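Local coordinates for putative lipoprotein (Bacteroides thetaiotaomicron, PDB 4Q1Z) that is of unknown function but has two domains, belongs to the DUF4876 family and is probably a lipoprotein, at residues K111-C116 against Q130-Y135; S195-Q200 against S220-F225; S214-S219 against P384-N389. All coordinates share one frame; numbering follows the deposited sequence.

Contact 1 (K111-C116 against Q130-Y135)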
ATOM      1  N   LYS A 111       2.536  -3.842  -0.594  1.00 45.27           N
ATOM      2  CA  LYS A 111       2.206  -5.094  -1.301  1.00 45.70           C
ATOM      3  C   LYS A 111       3.074  -6.304  -0.813  1.00 50.51           C
ATOM      4  O   LYS A 111       2.577  -7.424  -0.643  1.00 48.07           O
ATOM      5  CB  LYS A 111       2.385  -4.866  -2.818  1.00 46.45           C
ATOM      6  CG  LYS A 111       1.906  -5.996  -3.698  1.00 49.76           C
ATOM      7  CD  LYS A 111       2.090  -5.633  -5.162  1.00 52.23           C
ATOM      8  CE  LYS A 111       2.304  -6.835  -6.035  1.00 60.93           C
ATOM      9  NZ  LYS A 111       3.529  -7.574  -5.665  1.00 73.99           N
ATOM     10  N   GLU A 112       4.382  -6.070  -0.678  1.00 48.41           N
ATOM     11  CA  GLU A 112       5.366  -7.067  -0.294  1.00 47.71           C
ATOM     12  C   GLU A 112       6.437  -6.371   0.495  1.00 50.30           C
ATOM     13  O   GLU A 112       6.826  -5.259   0.117  1.00 48.84           O
ATOM     14  CB  GLU A 112       5.947  -7.752  -1.555  1.00 49.79           C
ATOM     15  CG  GLU A 112       6.986  -8.837  -1.272  1.00 55.02           C
ATOM     16  CD  GLU A 112       6.771 -10.169  -1.972  1.00 66.42           C
ATOM     17  OE1 GLU A 112       5.883 -10.255  -2.851  1.00 57.26           O
ATOM     18  OE2 GLU A 112       7.480 -11.137  -1.616  1.00 58.14           O
ATOM     19  N   ILE A 113       6.907  -7.016   1.599  1.00 46.58           N
ATOM     20  CA  ILE A 113       7.966  -6.515   2.484  1.00 45.88           C
ATOM     21  C   ILE A 113       8.946  -7.657   2.843  1.00 49.48           C
ATOM     22  O   ILE A 113       8.518  -8.746   3.248  1.00 48.06           O
ATOM     23  CB  ILE A 113       7.379  -5.834   3.785  1.00 48.06           C
ATOM     24  CG1 ILE A 113       6.349  -4.711   3.454  1.00 47.24           C
ATOM     25  CG2 ILE A 113       8.511  -5.313   4.693  1.00 46.99           C
ATOM     26  CD1 ILE A 113       5.515  -4.155   4.651  1.00 52.10           C
ATOM     27  N   TYR A 114      10.265  -7.394   2.706  1.00 46.26           N
ATOM     28  CA  TYR A 114      11.311  -8.347   3.074  1.00 45.20           C
ATOM     29  C   TYR A 114      12.283  -7.625   3.994  1.00 49.13           C
ATOM     30  O   TYR A 114      12.840  -6.609   3.600  1.00 48.43           O
ATOM     31  CB  TYR A 114      11.962  -8.942   1.830  1.00 46.66           C
ATOM     32  CG  TYR A 114      13.209  -9.762   2.089  1.00 48.51           C
ATOM     33  CD1 TYR A 114      13.214 -10.792   3.034  1.00 49.86           C
ATOM     34  CD2 TYR A 114      14.358  -9.567   1.332  1.00 48.86           C
ATOM     35  CE1 TYR A 114      14.347 -11.577   3.240  1.00 48.08           C
ATOM     36  CE2 TYR A 114      15.496 -10.333   1.543  1.00 49.75           C
ATOM     37  CZ  TYR A 114      15.492 -11.326   2.506  1.00 54.04           C
ATOM     38  OH  TYR A 114      16.625 -12.071   2.701  1.00 58.88           O
ATOM     39  N   TYR A 115      12.431  -8.107   5.249  1.00 46.66           N
ATOM     40  CA  TYR A 115      13.203  -7.418   6.303  1.00 44.81           C
ATOM     41  C   TYR A 115      14.184  -8.257   7.150  1.00 46.02           C
ATOM     42  O   TYR A 115      14.992  -7.660   7.872  1.00 44.86           O
ATOM     43  CB  TYR A 115      12.202  -6.786   7.312  1.00 44.42           C
ATOM     44  CG  TYR A 115      11.253  -7.772   7.983  1.00 44.84           C
ATOM     45  CD1 TYR A 115      11.665  -8.536   9.076  1.00 45.90           C
ATOM     46  CD2 TYR A 115       9.928  -7.897   7.563  1.00 45.00           C
ATOM     47  CE1 TYR A 115      10.817  -9.470   9.667  1.00 44.23           C
ATOM     48  CE2 TYR A 115       9.059  -8.804   8.171  1.00 45.98           C
ATOM     49  CZ  TYR A 115       9.506  -9.581   9.234  1.00 51.30           C
ATOM     50  OH  TYR A 115       8.674 -10.479   9.864  1.00 45.25           O
ATOM     51  N   CYS A 116      14.068  -9.592   7.162  1.00 42.86           N
ATOM     52  CA  CYS A 116      14.810 -10.380   8.153  1.00 43.34           C
ATOM     53  C   CYS A 116      16.280 -10.690   7.770  1.00 50.52           C
ATOM     54  O   CYS A 116      17.023 -11.269   8.586  1.00 50.77           O
ATOM     55  CB  CYS A 116      14.047 -11.650   8.512  1.00 43.25           C
ATOM     56  SG  CYS A 116      14.043 -12.889   7.196  1.00 48.82           S
ATOM     57  N   GLN A 130      16.978  -5.877   2.390  1.00 48.79           N
ATOM     58  CA  GLN A 130      15.679  -5.318   2.803  1.00 47.35           C
ATOM     59  C   GLN A 130      15.007  -4.477   1.694  1.00 50.31           C
ATOM     60  O   GLN A 130      15.673  -3.661   1.056  1.00 51.49           O
ATOM     61  CB  GLN A 130      15.829  -4.430   4.061  1.00 46.88           C
ATOM     62  CG  GLN A 130      16.244  -5.172   5.321  1.00 47.27           C
ATOM     63  CD  GLN A 130      16.128  -4.321   6.578  1.00 56.16           C
ATOM     64  OE1 GLN A 130      16.467  -3.127   6.612  1.00 44.31           O
ATOM     65  NE2 GLN A 130      15.693  -4.944   7.665  1.00 42.49           N
ATOM     66  N   PHE A 131      13.700  -4.667   1.478  1.00 43.39           N
ATOM     67  CA  PHE A 131      12.926  -3.904   0.503  1.00 42.25           C
ATOM     68  C   PHE A 131      11.439  -3.856   0.915  1.00 47.34           C
ATOM     69  O   PHE A 131      10.958  -4.699   1.681  1.00 46.76           O
ATOM     70  CB  PHE A 131      13.108  -4.418  -0.950  1.00 45.07           C
ATOM     71  CG  PHE A 131      12.294  -5.630  -1.345  1.00 47.01           C
ATOM     72  CD1 PHE A 131      11.016  -5.486  -1.886  1.00 50.28           C
ATOM     73  CD2 PHE A 131      12.794  -6.918  -1.160  1.00 48.16           C
ATOM     74  CE1 PHE A 131      10.259  -6.610  -2.253  1.00 51.15           C
ATOM     75  CE2 PHE A 131      12.045  -8.038  -1.539  1.00 51.30           C
ATOM     76  CZ  PHE A 131      10.788  -7.873  -2.099  1.00 50.24           C
ATOM     77  N   TYR A 132      10.734  -2.839   0.385  1.00 45.25           N
ATOM     78  CA  TYR A 132       9.338  -2.451   0.614  1.00 44.40           C
ATOM     79  C   TYR A 132       8.720  -2.150  -0.718  1.00 48.40           C
ATOM     80  O   TYR A 132       9.213  -1.273  -1.421  1.00 48.23           O
ATOM     81  CB  TYR A 132       9.281  -1.173   1.516  1.00 44.29           C
ATOM     82  CG  TYR A 132      10.188  -1.249   2.725  1.00 43.58           C
ATOM     83  CD1 TYR A 132      11.511  -0.812   2.658  1.00 44.49           C
ATOM     84  CD2 TYR A 132       9.753  -1.837   3.908  1.00 43.63           C
ATOM     85  CE1 TYR A 132      12.371  -0.945   3.742  1.00 43.06           C
ATOM     86  CE2 TYR A 132      10.610  -1.987   4.995  1.00 44.62           C
ATOM     87  CZ  TYR A 132      11.913  -1.519   4.915  1.00 50.55           C
ATOM     88  OH  TYR A 132      12.754  -1.624   5.997  1.00 51.73           O
ATOM     89  N   GLU A 133       7.703  -2.912  -1.109  1.00 45.12           N
ATOM     90  CA  GLU A 133       7.033  -2.715  -2.383  1.00 44.35           C
ATOM     91  C   GLU A 133       5.641  -2.153  -2.114  1.00 49.45           C
ATOM     92  O   GLU A 133       4.850  -2.756  -1.408  1.00 49.49           O
ATOM     93  CB  GLU A 133       7.014  -3.999  -3.203  1.00 45.37           C
ATOM     94  CG  GLU A 133       6.341  -3.852  -4.553  1.00 54.46           C
ATOM     95  CD  GLU A 133       6.417  -5.056  -5.473  1.00 75.27           C
ATOM     96  OE1 GLU A 133       7.347  -5.881  -5.317  1.00 54.56           O
ATOM     97  OE2 GLU A 133       5.532  -5.176  -6.352  1.00 73.83           O
ATOM     98  N   ILE A 134       5.402  -0.953  -2.648  1.00 47.97           N
ATOM     99  CA  ILE A 134       4.223  -0.083  -2.585  1.00 47.35           C
ATOM    100  C   ILE A 134       3.456  -0.269  -3.892  1.00 49.93           C
ATOM    101  O   ILE A 134       4.078  -0.277  -4.941  1.00 50.33           O
ATOM    102  CB  ILE A 134       4.783   1.368  -2.365  1.00 51.07           C
ATOM    103  CG1 ILE A 134       5.244   1.569  -0.937  1.00 50.78           C
ATOM    104  CG2 ILE A 134       3.888   2.503  -2.837  1.00 53.62           C
ATOM    105  CD1 ILE A 134       4.273   0.982   0.057  1.00 63.61           C
ATOM    106  N   TYR A 135       2.126  -0.463  -3.833  1.00 46.16           N
ATOM    107  CA  TYR A 135       1.281  -0.720  -5.010  1.00 45.53           C
ATOM    108  C   TYR A 135       0.116   0.266  -5.114  1.00 50.09           C
ATOM    109  O   TYR A 135      -0.531   0.578  -4.110  1.00 49.96           O
ATOM    110  CB  TYR A 135       0.745  -2.169  -4.936  1.00 45.70           C
ATOM    111  CG  TYR A 135      -0.129  -2.664  -6.081  1.00 46.28           C
ATOM    112  CD1 TYR A 135       0.435  -3.127  -7.268  1.00 48.17           C
ATOM    113  CD2 TYR A 135      -1.509  -2.810  -5.920  1.00 46.93           C
ATOM    114  CE1 TYR A 135      -0.357  -3.642  -8.300  1.00 48.07           C
ATOM    115  CE2 TYR A 135      -2.313  -3.311  -6.948  1.00 48.40           C
ATOM    116  CZ  TYR A 135      -1.730  -3.742  -8.130  1.00 56.00           C
ATOM    117  OH  TYR A 135      -2.512  -4.255  -9.143  1.00 58.15           O
TER
HETATM  118  O   HOH W   1       5.970  -8.314  -4.975  1.00 49.94           O
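Lys111-Tyr114 and Phe131-Tyr135 run antiparallel, their short axes 4.8 Å apart at 173°, and a nearly straight bond of 3.0 Å joins Tyr114 N to Phe131 O, answered by Phe131 N to Tyr114 O. Ile113 and Tyr132 form the non-hydrogen-bonded pair that follows; Ile113 CG2 lies 3.8 Å from Tyr132 CD2, and the tyrosine hydroxyl bonds to Thr259. The other face carries Phe131, whose CG sits between its backbone N and carbonyl carbon. That torsion leans the ring towards the opposite strand: Phe131 CE2 comes 3.5 Å from Tyr114 CB, CD2 lies at the edge of the Tyr114 ring, and Glu112 CG meets CZ obliquely. Lys111 and Glu112 both face Glu133, a classic beta bulge: Glu133 O accepts from Lys111 N at 2.7 Å and only weakly from Glu112 N. Within the bulge Lys111 points towards the partner strand, its chain alongside that of Glu133, then bends so that Lys111 NZ meets Glu133 OE2 from above the carboxylate plane, a 3.2 Å salt bridge. Glu133 OE2 also accepts from Ser195 OG, and OE1 from Arg387 N. A water reaches OE1 of both Glu112 and Glu133, though its acceptors outnumber its protons; Arg388 pairs with Glu112 OE2 and accepts from Lys111 NZ. Just before strand 131-136 begins, Gln130 NE2 donates within its amide plane to a lone pair of Tyr115 O, 2.8 Å away.

Contact 2 (S195-Q200 against S220-F225)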
ATOM      1  N   SER A 195       3.802  -0.699  -9.245  1.00 55.42           N
ATOM      2  CA  SER A 195       4.473  -0.773  -7.951  1.00 53.14           C
ATOM      3  C   SER A 195       5.667   0.178  -7.895  1.00 54.48           C
ATOM      4  O   SER A 195       6.291   0.463  -8.915  1.00 52.08           O
ATOM      5  CB  SER A 195       4.978  -2.193  -7.675  1.00 54.85           C
ATOM      6  OG  SER A 195       4.006  -3.091  -7.173  1.00 62.42           O
ATOM      7  N   CYS A 196       5.979   0.648  -6.687  1.00 51.49           N
ATOM      8  CA  CYS A 196       7.202   1.357  -6.348  1.00 50.58           C
ATOM      9  C   CYS A 196       7.928   0.535  -5.291  1.00 52.38           C
ATOM     10  O   CYS A 196       7.369   0.272  -4.216  1.00 50.42           O
ATOM     11  CB  CYS A 196       6.967   2.785  -5.877  1.00 50.11           C
ATOM     12  SG  CYS A 196       8.501   3.685  -5.526  1.00 54.09           S
ATOM     13  N   ILE A 197       9.141   0.080  -5.623  1.00 47.74           N
ATOM     14  CA  ILE A 197       9.975  -0.657  -4.688  1.00 46.81           C
ATOM     15  C   ILE A 197      11.015   0.320  -4.143  1.00 49.69           C
ATOM     16  O   ILE A 197      11.594   1.109  -4.895  1.00 49.23           O
ATOM     17  CB  ILE A 197      10.637  -1.936  -5.310  1.00 51.03           C
ATOM     18  CG1 ILE A 197       9.585  -2.878  -5.952  1.00 51.38           C
ATOM     19  CG2 ILE A 197      11.535  -2.683  -4.289  1.00 51.64           C
ATOM     20  CD1 ILE A 197      10.117  -3.828  -6.924  1.00 53.31           C
ATOM     21  N   ILE A 198      11.218   0.267  -2.822  1.00 45.42           N
ATOM     22  CA  ILE A 198      12.237   1.005  -2.088  1.00 43.86           C
ATOM     23  C   ILE A 198      13.099  -0.047  -1.421  1.00 47.10           C
ATOM     24  O   ILE A 198      12.574  -0.900  -0.710  1.00 46.04           O
ATOM     25  CB  ILE A 198      11.697   2.060  -1.073  1.00 45.07           C
ATOM     26  CG1 ILE A 198      10.434   2.785  -1.581  1.00 44.92           C
ATOM     27  CG2 ILE A 198      12.797   3.038  -0.724  1.00 44.60           C
ATOM     28  CD1 ILE A 198       9.554   3.313  -0.476  1.00 49.61           C
ATOM     29  N   SER A 199      14.399  -0.021  -1.700  1.00 44.98           N
ATOM     30  CA  SER A 199      15.389  -0.926  -1.123  1.00 44.53           C
ATOM     31  C   SER A 199      16.262  -0.180  -0.134  1.00 48.34           C
ATOM     32  O   SER A 199      16.454   1.024  -0.283  1.00 48.64           O
ATOM     33  CB  SER A 199      16.262  -1.526  -2.219  1.00 47.86           C
ATOM     34  OG  SER A 199      15.696  -2.690  -2.796  1.00 52.86           O
ATOM     35  N   GLN A 200      16.792  -0.876   0.875  1.00 45.23           N
ATOM     36  CA  GLN A 200      17.758  -0.293   1.813  1.00 45.06           C
ATOM     37  C   GLN A 200      19.011   0.070   0.997  1.00 50.57           C
ATOM     38  O   GLN A 200      19.522   1.182   1.095  1.00 50.46           O
ATOM     39  CB  GLN A 200      18.091  -1.300   2.942  1.00 45.54           C
ATOM     40  CG  GLN A 200      19.237  -0.865   3.830  1.00 50.82           C
ATOM     41  CD  GLN A 200      19.945  -2.000   4.526  1.00 65.51           C
ATOM     42  OE1 GLN A 200      21.143  -2.214   4.324  1.00 66.66           O
ATOM     43  NE2 GLN A 200      19.260  -2.694   5.429  1.00 51.94           N
ATOM     44  N   SER A 220      16.971  -3.084  -9.751  1.00 56.44           N
ATOM     45  CA  SER A 220      15.893  -2.424 -10.516  1.00 56.03           C
ATOM     46  C   SER A 220      14.872  -1.697  -9.630  1.00 59.06           C
ATOM     47  O   SER A 220      13.864  -1.205 -10.149  1.00 60.58           O
ATOM     48  CB  SER A 220      15.179  -3.407 -11.438  1.00 58.89           C
ATOM     49  OG  SER A 220      14.503  -4.395 -10.678  1.00 65.33           O
ATOM     50  N   SER A 221      15.142  -1.584  -8.315  1.00 53.63           N
ATOM     51  CA  SER A 221      14.293  -0.828  -7.377  1.00 50.70           C
ATOM     52  C   SER A 221      14.198   0.603  -7.861  1.00 52.91           C
ATOM     53  O   SER A 221      15.203   1.148  -8.309  1.00 52.39           O
ATOM     54  CB  SER A 221      14.884  -0.857  -5.964  1.00 50.91           C
ATOM     55  OG  SER A 221      14.929  -2.153  -5.389  1.00 52.77           O
ATOM     56  N   GLU A 222      13.005   1.202  -7.806  1.00 49.96           N
ATOM     57  CA  GLU A 222      12.773   2.592  -8.218  1.00 49.61           C
ATOM     58  C   GLU A 222      13.522   3.540  -7.291  1.00 51.75           C
ATOM     59  O   GLU A 222      14.202   4.459  -7.749  1.00 52.43           O
ATOM     60  CB  GLU A 222      11.261   2.907  -8.195  1.00 50.59           C
ATOM     61  CG  GLU A 222      10.459   2.283  -9.331  1.00 54.31           C
ATOM     62  CD  GLU A 222      10.232   0.788  -9.253  1.00 66.06           C
ATOM     63  OE1 GLU A 222      10.017   0.263  -8.138  1.00 56.54           O
ATOM     64  OE2 GLU A 222      10.231   0.146 -10.324  1.00 66.31           O
ATOM     65  N   PHE A 223      13.419   3.280  -5.983  1.00 47.22           N
ATOM     66  CA  PHE A 223      14.027   4.086  -4.928  1.00 47.30           C
ATOM     67  C   PHE A 223      14.914   3.268  -3.997  1.00 51.48           C
ATOM     68  O   PHE A 223      14.865   2.038  -3.989  1.00 51.67           O
ATOM     69  CB  PHE A 223      12.943   4.821  -4.106  1.00 48.69           C
ATOM     70  CG  PHE A 223      12.436   6.059  -4.797  1.00 51.68           C
ATOM     71  CD1 PHE A 223      11.451   5.975  -5.771  1.00 56.82           C
ATOM     72  CD2 PHE A 223      13.014   7.296  -4.548  1.00 54.90           C
ATOM     73  CE1 PHE A 223      11.032   7.114  -6.463  1.00 58.86           C
ATOM     74  CE2 PHE A 223      12.613   8.425  -5.252  1.00 59.03           C
ATOM     75  CZ  PHE A 223      11.611   8.333  -6.191  1.00 58.25           C
ATOM     76  N   GLU A 224      15.761   3.976  -3.239  1.00 47.36           N
ATOM     77  CA  GLU A 224      16.633   3.411  -2.227  1.00 45.42           C
ATOM     78  C   GLU A 224      16.847   4.397  -1.110  1.00 46.98           C
ATOM     79  O   GLU A 224      16.739   5.590  -1.327  1.00 45.06           O
ATOM     80  CB  GLU A 224      17.966   2.941  -2.798  1.00 47.48           C
ATOM     81  CG  GLU A 224      18.859   4.029  -3.351  1.00 50.90           C
ATOM     82  CD  GLU A 224      20.260   3.550  -3.639  1.00 53.07           C
ATOM     83  OE1 GLU A 224      20.601   2.420  -3.227  1.00 48.68           O
ATOM     84  OE2 GLU A 224      21.013   4.299  -4.296  1.00 53.78           O
ATOM     85  N   PHE A 225      17.106   3.882   0.099  1.00 44.97           N
ATOM     86  CA  PHE A 225      17.405   4.656   1.302  1.00 44.15           C
ATOM     87  C   PHE A 225      18.923   4.838   1.416  1.00 51.44           C
ATOM     88  O   PHE A 225      19.537   4.274   2.328  1.00 52.99           O
ATOM     89  CB  PHE A 225      16.858   3.939   2.538  1.00 44.70           C
ATOM     90  CG  PHE A 225      15.363   3.787   2.602  1.00 45.29           C
ATOM     91  CD1 PHE A 225      14.553   4.863   2.958  1.00 46.54           C
ATOM     92  CD2 PHE A 225      14.767   2.544   2.417  1.00 47.38           C
ATOM     93  CE1 PHE A 225      13.164   4.714   3.067  1.00 47.04           C
ATOM     94  CE2 PHE A 225      13.372   2.388   2.548  1.00 49.73           C
ATOM     95  CZ  PHE A 225      12.581   3.482   2.861  1.00 46.96           C
TER
HETATM   96  O   HOH W   2       7.845  -1.788  -9.221  1.00 46.13           O
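Glu222 points its CB towards strand 195-199, and the side chain can be followed from there. Glu222 CB lies 3.8 Å from Ile197 O and 3.9 Å from Cys196 SG; the chain then bends (chi2 73°), bringing CD near Ile197 N and Ser195 O. Glu222 OE1 takes the Ile197 N-H at 2.7 Å, nearly along its own C-O axis and almost straight at 170°, while OE2 faces Arg387 in a salt bridge and also accepts from Asn397. The backbone bonds continue as parallel pairing: Phe223 N to Ile197 O, Ser199 N to Phe223 O, Phe225 N to Ser199 O. OE1 thus fills the place of a main-chain acceptor where the short strand 223-224 has not yet begun. On one face Ile198 CG2 sits over the Phe225 ring in a CH-pi contact, 3.7 Å from its centroid, and Cys196 SG approaches Phe223 CD1 obliquely at 3.7 Å. On the other, Ser199 OG and Ser221 OG lie 2.8 Å apart, close enough for a hydrogen bond whose proton is not settled; Gly218 O is a further partner of Ser221 OG. With an alanine in place of Glu222, the Ile197 N-H is likely to lose its acceptor, and Arg387 its carboxylate partner. The carboxylate, its charge probably offset by Arg387, extends a backbone-bonded interface by one acceptor.

Contact 3 (S214-S219 against P384-N389)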
ATOM      1  N   SER A 214      20.908 -14.616  -1.465  1.00 58.97           N
ATOM      2  CA  SER A 214      19.859 -13.619  -1.215  1.00 56.25           C
ATOM      3  C   SER A 214      18.707 -13.914  -2.178  1.00 60.86           C
ATOM      4  O   SER A 214      18.980 -14.334  -3.304  1.00 62.74           O
ATOM      5  CB  SER A 214      20.392 -12.205  -1.397  1.00 56.67           C
ATOM      6  OG  SER A 214      19.370 -11.262  -1.133  1.00 62.50           O
ATOM      7  N   PRO A 215      17.429 -13.782  -1.768  1.00 55.56           N
ATOM      8  CA  PRO A 215      16.333 -14.147  -2.681  1.00 55.06           C
ATOM      9  C   PRO A 215      16.115 -13.201  -3.868  1.00 59.66           C
ATOM     10  O   PRO A 215      15.434 -13.588  -4.822  1.00 60.14           O
ATOM     11  CB  PRO A 215      15.107 -14.120  -1.770  1.00 55.25           C
ATOM     12  CG  PRO A 215      15.454 -13.159  -0.701  1.00 58.12           C
ATOM     13  CD  PRO A 215      16.910 -13.349  -0.451  1.00 54.78           C
ATOM     14  N   ILE A 216      16.653 -11.968  -3.811  1.00 55.32           N
ATOM     15  CA  ILE A 216      16.416 -10.958  -4.850  1.00 54.82           C
ATOM     16  C   ILE A 216      17.694 -10.238  -5.328  1.00 59.31           C
ATOM     17  O   ILE A 216      18.738 -10.256  -4.665  1.00 57.95           O
ATOM     18  CB  ILE A 216      15.394  -9.881  -4.321  1.00 55.82           C
ATOM     19  CG1 ILE A 216      15.763  -9.403  -2.887  1.00 54.78           C
ATOM     20  CG2 ILE A 216      13.953 -10.388  -4.373  1.00 55.87           C
ATOM     21  CD1 ILE A 216      15.920  -8.025  -2.730  1.00 59.85           C
ATOM     22  N   ASP A 217      17.546  -9.571  -6.496  1.00 56.73           N
ATOM     23  CA  ASP A 217      18.460  -8.617  -7.124  1.00 56.88           C
ATOM     24  C   ASP A 217      17.734  -7.289  -6.966  1.00 59.82           C
ATOM     25  O   ASP A 217      16.715  -7.084  -7.622  1.00 59.93           O
ATOM     26  CB  ASP A 217      18.759  -8.989  -8.611  1.00 59.85           C
ATOM     27  CG  ASP A 217      19.438  -7.922  -9.475  1.00 67.27           C
ATOM     28  OD1 ASP A 217      19.779  -6.853  -8.945  1.00 67.24           O
ATOM     29  OD2 ASP A 217      19.567  -8.139 -10.693  1.00 73.78           O
ATOM     30  N   GLY A 218      18.191  -6.440  -6.048  1.00 54.90           N
ATOM     31  CA  GLY A 218      17.517  -5.170  -5.781  1.00 52.69           C
ATOM     32  C   GLY A 218      17.912  -4.006  -6.669  1.00 56.28           C
ATOM     33  O   GLY A 218      17.504  -2.872  -6.402  1.00 54.56           O
ATOM     34  N   SER A 219      18.675  -4.270  -7.751  1.00 54.98           N
ATOM     35  CA  SER A 219      19.194  -3.215  -8.633  1.00 55.81           C
ATOM     36  C   SER A 219      18.109  -2.437  -9.377  1.00 57.73           C
ATOM     37  O   SER A 219      18.306  -1.240  -9.587  1.00 55.19           O
ATOM     38  CB  SER A 219      20.239  -3.750  -9.618  1.00 61.06           C
ATOM     39  OG  SER A 219      19.726  -4.743 -10.493  1.00 73.49           O
ATOM     40  N   PRO A 384      10.840 -14.085  -0.917  1.00 53.33           N
ATOM     41  CA  PRO A 384      10.642 -12.730  -1.473  1.00 51.55           C
ATOM     42  C   PRO A 384      10.732 -12.685  -2.983  1.00 54.29           C
ATOM     43  O   PRO A 384      11.570 -13.367  -3.579  1.00 54.63           O
ATOM     44  CB  PRO A 384      11.758 -11.920  -0.817  1.00 52.29           C
ATOM     45  CG  PRO A 384      11.995 -12.635   0.451  1.00 55.83           C
ATOM     46  CD  PRO A 384      11.919 -14.070   0.088  1.00 52.74           C
ATOM     47  N   VAL A 385       9.783 -11.954  -3.592  1.00 49.45           N
ATOM     48  CA  VAL A 385       9.695 -11.733  -5.040  1.00 49.41           C
ATOM     49  C   VAL A 385       9.439 -10.254  -5.266  1.00 53.94           C
ATOM     50  O   VAL A 385       8.627  -9.666  -4.554  1.00 51.78           O
ATOM     51  CB  VAL A 385       8.624 -12.629  -5.742  1.00 52.72           C
ATOM     52  CG1 VAL A 385       8.405 -12.212  -7.196  1.00 52.60           C
ATOM     53  CG2 VAL A 385       9.004 -14.113  -5.677  1.00 53.07           C
HETATM   54  N   MSE A 386      10.137  -9.648  -6.247  1.00 52.93           N
HETATM   55  CA  MSE A 386       9.922  -8.250  -6.635  1.00 51.05           C
HETATM   56  C   MSE A 386       8.956  -8.191  -7.824  1.00 59.53           C
HETATM   57  O   MSE A 386       9.183  -8.878  -8.833  1.00 61.91           O
HETATM   58  CB  MSE A 386      11.238  -7.565  -6.973  1.00 51.75           C
HETATM   59  CG  MSE A 386      11.900  -6.939  -5.763  1.00 55.06           C
HETATM   60 SE   MSE A 386      13.745  -6.583  -6.165  0.75 61.35          SE
HETATM   61  CE  MSE A 386      13.642  -5.025  -7.295  1.00 58.29           C
ATOM     62  N   ARG A 387       7.872  -7.377  -7.696  1.00 55.16           N
ATOM     63  CA  ARG A 387       6.825  -7.191  -8.703  1.00 55.30           C
ATOM     64  C   ARG A 387       6.082  -8.539  -8.940  1.00 60.06           C
ATOM     65  O   ARG A 387       5.837  -8.955 -10.076  1.00 61.38           O
ATOM     66  CB  ARG A 387       7.392  -6.577 -10.010  1.00 56.84           C
ATOM     67  CG  ARG A 387       7.901  -5.144  -9.835  1.00 64.01           C
ATOM     68  CD  ARG A 387       8.592  -4.611 -11.072  1.00 64.48           C
ATOM     69  NE  ARG A 387       9.407  -3.442 -10.745  1.00 67.38           N
ATOM     70  CZ  ARG A 387      10.731  -3.444 -10.638  1.00 67.51           C
ATOM     71  NH1 ARG A 387      11.421  -4.545 -10.898  1.00 48.39           N
ATOM     72  NH2 ARG A 387      11.379  -2.334 -10.307  1.00 48.47           N
ATOM     73  N   ARG A 388       5.715  -9.210  -7.837  1.00 55.63           N
ATOM     74  CA  ARG A 388       4.971 -10.470  -7.858  1.00 56.05           C
ATOM     75  C   ARG A 388       3.581 -10.222  -8.464  1.00 60.49           C
ATOM     76  O   ARG A 388       3.063  -9.106  -8.348  1.00 60.03           O
ATOM     77  CB  ARG A 388       4.859 -11.054  -6.429  1.00 54.49           C
ATOM     78  CG  ARG A 388       4.379 -12.507  -6.371  1.00 55.82           C
ATOM     79  CD  ARG A 388       3.895 -12.920  -4.999  1.00 47.74           C
ATOM     80  NE  ARG A 388       4.949 -12.815  -3.991  1.00 55.80           N
ATOM     81  CZ  ARG A 388       5.786 -13.793  -3.660  1.00 68.68           C
ATOM     82  NH1 ARG A 388       5.706 -14.978  -4.259  1.00 62.61           N
ATOM     83  NH2 ARG A 388       6.704 -13.599  -2.727  1.00 46.03           N
ATOM     84  N   ASN A 389       2.997 -11.257  -9.118  1.00 57.83           N
ATOM     85  CA  ASN A 389       1.681 -11.244  -9.786  1.00 57.64           C
ATOM     86  C   ASN A 389       1.582 -10.114 -10.811  1.00 62.59           C
ATOM     87  O   ASN A 389       0.571  -9.407 -10.848  1.00 63.53           O
ATOM     88  CB  ASN A 389       0.498 -11.143  -8.792  1.00 51.93           C
ATOM     89  CG  ASN A 389       0.603 -11.965  -7.547  1.00 66.49           C
ATOM     90  OD1 ASN A 389       0.979 -13.139  -7.568  1.00 56.07           O
ATOM     91  ND2 ASN A 389       0.209 -11.369  -6.432  1.00 63.86           N
TER
HETATM   92  O   HOH W   3      13.011 -13.887  -5.702  1.00 64.15           O
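The rings of Pro215 and Pro384 meet obliquely, CG to CG at 3.7 Å, with Pro215 CB equally near Pro384 CD. Two flat groups lie in the same segments, away from this pair. The guanidinium of Arg388 has Val385 CB over the centre of one face, 3.6 Å above its plane, a packing within 384-389. Ser219 N meets Asp217 OD1 from above the carboxylate plane (36° out), closing an Asx turn, and Ser219 OG bonds to it from the same face on the syn side, closer to the plane. Across the interface the first two torsions of Met386, present as selenomethionine, carry SE to the loop opposite, and the bend at chi3 (75°) turns CE along it, near Asp217 O and Gly218 CA. There Met386 SE lies 3.3 Å from Asp217 O and also packs against Ile216 CB and Gly218 CA. Ile216 CG2 rests 3.9 Å from Pro384 O. The polar link is a water that donates to both Pro215 O and Pro384 O at 2.6 Å. Residues 214-219 belong to the loop between strands 195-199 and 223-224; the loop 384-389 follows strand 378-382. Together they lie over one sheet face, Pro215 and Pro384 on Tyr114 of strand 108-114, Ile216 and Met386 on Phe131 of strand 131-136.

In the fold
Contacts 1 and 2 are wholly buried neighbours in one mixed sheet, with centres about 9 Å apart: strand 131-136 pairs antiparallel in the first and borders strand 195-199, which pairs parallel in the second. Contact 3 is only partly buried and joins two loops that cover the same sheet, without direct hydrogen bonds between them. Main-chain bonding dominates the first two, apolar packing and a bridging water the third. Charge nevertheless connects the three: the arginines of 384-389 have acids of contacts 1 and 2 as salt-bridge partners, so this loop reaches the sheet by charge as well as by packing.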